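Local coordinates for protein endoglucanase E-5 (Thermobifida fusca, PDB 2CKS) that cleaves internal beta-1,4-glucosidic linkages in cellulose, lichenin and cereal beta-D-glucans through its family 5 glycoside hydrolase catalytic domain, at residues Tyr134-Glu139 with Ile168-Arg173. Numbering follows the deposited sequence.
Sequences YEIANE and IIVGTR
Strands 132-135 and 168-170 are the parallel fourth and fifth strands of the TIM barrel, joined through helix 145-162 as a beta-alpha-beta crossover. Tyr-134 pairs with Ile-168 and Glu-135 with Ile-169. Ile-169 N donates to Tyr-134 O (2.8 Å), tilted 24° from the carbonyl plane. Ile-136 N donates to Ile-169 O at 3.2 Å, almost in line with the carbonyl. Past the last bridge the spacing widens at Ile-136 and Val-170, and a water links the two chains. It accepts from Ala-137 N and donates to Ile-169 O, both at 2.8 Å. Ile-169 O is thus gripped by a backbone amide and a water. At the next pair Gly-171 CA makes a CA-H...O contact with Ala-137 O (3.3 Å).

Ile-136 and Ile-168 pack obliquely, CG2 to CG2 at 3.9 Å. Ile-136 CG1 sits between its own N and carbonyl carbon (chi1 60°), and the chain runs on to CD1, which meets Val-170 CG2 at 4.2 Å. On the same side, Tyr-134 CB touches Ile-168 CG1, while the tyrosine OH hydrogen-bonds Asp-163.

Glu-135 and Ile-169 share the other sheet face. The extended Glu-135 side chain reaches Arg-61 in a salt bridge and Thr-230 by a hydrogen bond, and Asn-138 OD1, beyond the strand end, hydrogen-bonds the same arginine. Asn-138 lies close to Glu-231, the probable nucleophile, which shares a zinc ion with Glu-139, the probable proton donor. Strands 95-101 and 199-206 flank the pair, while helix 112-126 covers Tyr-134 and Ile-136 through Phe-119.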
ATOM      1  N   TYR A 134      -4.935   7.634  -1.188  1.00  5.92           N
ATOM      2  CA  TYR A 134      -3.792   8.145  -1.949  1.00  6.12           C
ATOM      3  C   TYR A 134      -2.511   7.970  -1.164  1.00  6.06           C
ATOM      4  O   TYR A 134      -2.385   8.506  -0.073  1.00  7.05           O
ATOM      5  CB  TYR A 134      -3.995   9.633  -2.249  1.00  6.00           C
ATOM      6  CG  TYR A 134      -5.216   9.911  -3.077  1.00  8.19           C
ATOM      7  CD1 TYR A 134      -5.133   9.961  -4.445  1.00 12.25           C
ATOM      8  CD2 TYR A 134      -6.458  10.094  -2.494  1.00 11.22           C
ATOM      9  CE1 TYR A 134      -6.244  10.208  -5.218  1.00 13.39           C
ATOM     10  CE2 TYR A 134      -7.578  10.337  -3.271  1.00 12.89           C
ATOM     11  CZ  TYR A 134      -7.460  10.394  -4.629  1.00 13.45           C
ATOM     12  OH  TYR A 134      -8.571  10.630  -5.407  1.00 15.18           O
ATOM     13  N   GLU A 135      -1.562   7.222  -1.711  1.00  5.92           N
ATOM     14  CA  GLU A 135      -0.273   6.989  -1.067  1.00  5.45           C
ATOM     15  C   GLU A 135       0.767   7.821  -1.816  1.00  5.16           C
ATOM     16  O   GLU A 135       1.172   7.472  -2.915  1.00  5.80           O
ATOM     17  CB  GLU A 135       0.079   5.501  -1.095  1.00  5.58           C
ATOM     18  CG  GLU A 135       1.416   5.165  -0.439  1.00  6.70           C
ATOM     19  CD  GLU A 135       1.673   3.674  -0.321  1.00 10.25           C
ATOM     20  OE1 GLU A 135       2.668   3.303   0.338  1.00 10.54           O
ATOM     21  OE2 GLU A 135       0.879   2.872  -0.870  1.00  9.39           O
ATOM     22  N   ILE A 136       1.200   8.919  -1.209  1.00  5.55           N
ATOM     23  CA  ILE A 136       1.911   9.972  -1.953  1.00  5.55           C
ATOM     24  C   ILE A 136       3.433   9.799  -2.089  1.00  5.84           C
ATOM     25  O   ILE A 136       4.060  10.516  -2.866  1.00  6.82           O
ATOM     26  CB  ILE A 136       1.582  11.363  -1.376  1.00  5.43           C
ATOM     27  CG1 ILE A 136       1.987  11.451   0.098  1.00  5.53           C
ATOM     28  CG2 ILE A 136       0.103  11.675  -1.586  1.00  6.28           C
ATOM     29  CD1 ILE A 136       1.973  12.857   0.647  1.00  5.39           C
ATOM     30  N   ALA A 137       4.013   8.836  -1.372  1.00  6.29           N
ATOM     31  CA  ALA A 137       5.450   8.565  -1.450  1.00  6.90           C
ATOM     32  C   ALA A 137       5.784   7.219  -0.807  1.00  7.14           C
ATOM     33  O   ALA A 137       6.083   7.149   0.382  1.00  8.15           O
ATOM     34  CB  ALA A 137       6.234   9.686  -0.765  1.00  7.20           C
ATOM     35  N   ASN A 138       5.723   6.163  -1.610  1.00  7.10           N
ATOM     36  CA  ASN A 138       5.958   4.780  -1.166  1.00  6.59           C
ATOM     37  C   ASN A 138       7.044   4.598  -0.093  1.00  6.63           C
ATOM     38  O   ASN A 138       6.731   4.255   1.058  1.00  6.61           O
ATOM     39  CB  ASN A 138       6.275   3.926  -2.402  1.00  7.08           C
ATOM     40  CG  ASN A 138       6.888   2.585  -2.068  1.00  7.05           C
ATOM     41  OD1 ASN A 138       6.343   1.822  -1.275  1.00  7.76           O
ATOM     42  ND2 ASN A 138       8.055   2.299  -2.660  1.00  7.14           N
ATOM     43  N   GLU A 139       8.306   4.815  -0.470  0.70  6.22           N
ATOM     44  CA  GLU A 139       9.450   4.524   0.403  0.70  5.89           C
ATOM     45  C   GLU A 139      10.514   5.625   0.376  0.70  5.63           C
ATOM     46  O   GLU A 139      11.560   5.474  -0.248  0.70  3.40           O
ATOM     47  CB  GLU A 139      10.062   3.157   0.057  0.70  6.51           C
ATOM     48  CG  GLU A 139       9.257   1.990   0.613  0.70  8.10           C
ATOM     49  CD  GLU A 139       9.989   0.658   0.585  0.70 10.71           C
ATOM     50  OE1 GLU A 139      11.079   0.581  -0.035  0.70 13.02           O
ATOM     51  OE2 GLU A 139       9.470  -0.325   1.188  0.70 12.55           O
ATOM     52  N   ILE A 168      -5.257  10.069   2.954  1.00  4.90           N
ATOM     53  CA  ILE A 168      -3.928  10.115   2.367  1.00  5.11           C
ATOM     54  C   ILE A 168      -2.961   9.386   3.290  1.00  5.01           C
ATOM     55  O   ILE A 168      -2.971   9.586   4.496  1.00  5.18           O
ATOM     56  CB  ILE A 168      -3.506  11.571   2.114  1.00  5.01           C
ATOM     57  CG1 ILE A 168      -4.404  12.176   1.022  1.00  5.47           C
ATOM     58  CG2 ILE A 168      -2.041  11.649   1.721  1.00  4.86           C
ATOM     59  CD1 ILE A 168      -4.352  13.685   0.930  1.00  6.17           C
ATOM     60  N   ILE A 169      -2.139   8.523   2.703  1.00  4.98           N
ATOM     61  CA  ILE A 169      -1.140   7.752   3.413  1.00  5.13           C
ATOM     62  C   ILE A 169       0.227   8.358   3.095  1.00  4.85           C
ATOM     63  O   ILE A 169       0.596   8.500   1.939  1.00  4.95           O
ATOM     64  CB  ILE A 169      -1.171   6.266   2.990  1.00  5.35           C
ATOM     65  CG1 ILE A 169      -2.550   5.660   3.266  1.00  5.72           C
ATOM     66  CG2 ILE A 169      -0.087   5.490   3.731  1.00  6.45           C
ATOM     67  CD1 ILE A 169      -2.776   4.285   2.636  1.00  7.51           C
ATOM     68  N   VAL A 170       0.991   8.677   4.134  1.00  5.07           N
ATOM     69  CA  VAL A 170       2.264   9.364   3.999  1.00  5.55           C
ATOM     70  C   VAL A 170       3.402   8.412   4.350  1.00  5.63           C
ATOM     71  O   VAL A 170       3.411   7.810   5.424  1.00  6.00           O
ATOM     72  CB  VAL A 170       2.323  10.572   4.929  1.00  5.65           C
ATOM     73  CG1 VAL A 170       3.686  11.272   4.839  1.00  6.60           C
ATOM     74  CG2 VAL A 170       1.193  11.538   4.596  1.00  5.86           C
ATOM     75  N   GLY A 171       4.356   8.278   3.441  1.00  5.92           N
ATOM     76  CA  GLY A 171       5.525   7.446   3.655  1.00  5.96           C
ATOM     77  C   GLY A 171       6.369   7.965   4.805  1.00  6.12           C
ATOM     78  O   GLY A 171       6.264   9.123   5.171  1.00  6.25           O
ATOM     79  N   THR A 172       7.191   7.096   5.373  1.00  6.06           N
ATOM     80  CA  THR A 172       8.000   7.448   6.532  1.00  6.44           C
ATOM     81  C   THR A 172       9.483   7.190   6.285  1.00  6.86           C
ATOM     82  O   THR A 172       9.881   6.621   5.265  1.00  5.78           O
ATOM     83  CB  THR A 172       7.477   6.733   7.808  1.00  6.56           C
ATOM     84  OG1 THR A 172       7.465   5.309   7.647  1.00  7.41           O
ATOM     85  CG2 THR A 172       6.025   7.110   8.091  1.00  7.25           C
ATOM     86  N   ARG A 173      10.307   7.643   7.215  1.00  7.29           N
ATOM     87  CA  ARG A 173      11.756   7.565   7.051  1.00  7.96           C
ATOM     88  C   ARG A 173      12.254   6.138   6.879  1.00  7.94           C
ATOM     89  O   ARG A 173      11.726   5.212   7.480  1.00  7.48           O
ATOM     90  CB  ARG A 173      12.437   8.131   8.286  1.00  8.56           C
ATOM     91  CG  ARG A 173      12.528   9.609   8.346  1.00 11.90           C
ATOM     92  CD  ARG A 173      13.466  10.053   9.461  1.00 13.82           C
ATOM     93  NE  ARG A 173      14.877   9.866   9.121  1.00 16.00           N
ATOM     94  CZ  ARG A 173      15.876   9.807  10.005  1.00 17.31           C
ATOM     95  NH1 ARG A 173      15.656   9.924  11.313  1.00 17.69           N
ATOM     96  NH2 ARG A 173      17.120   9.642   9.572  1.00 19.18           N
TER
HETATM   97  O   HOH W   1       3.067   7.656   1.023  1.00 10.10           O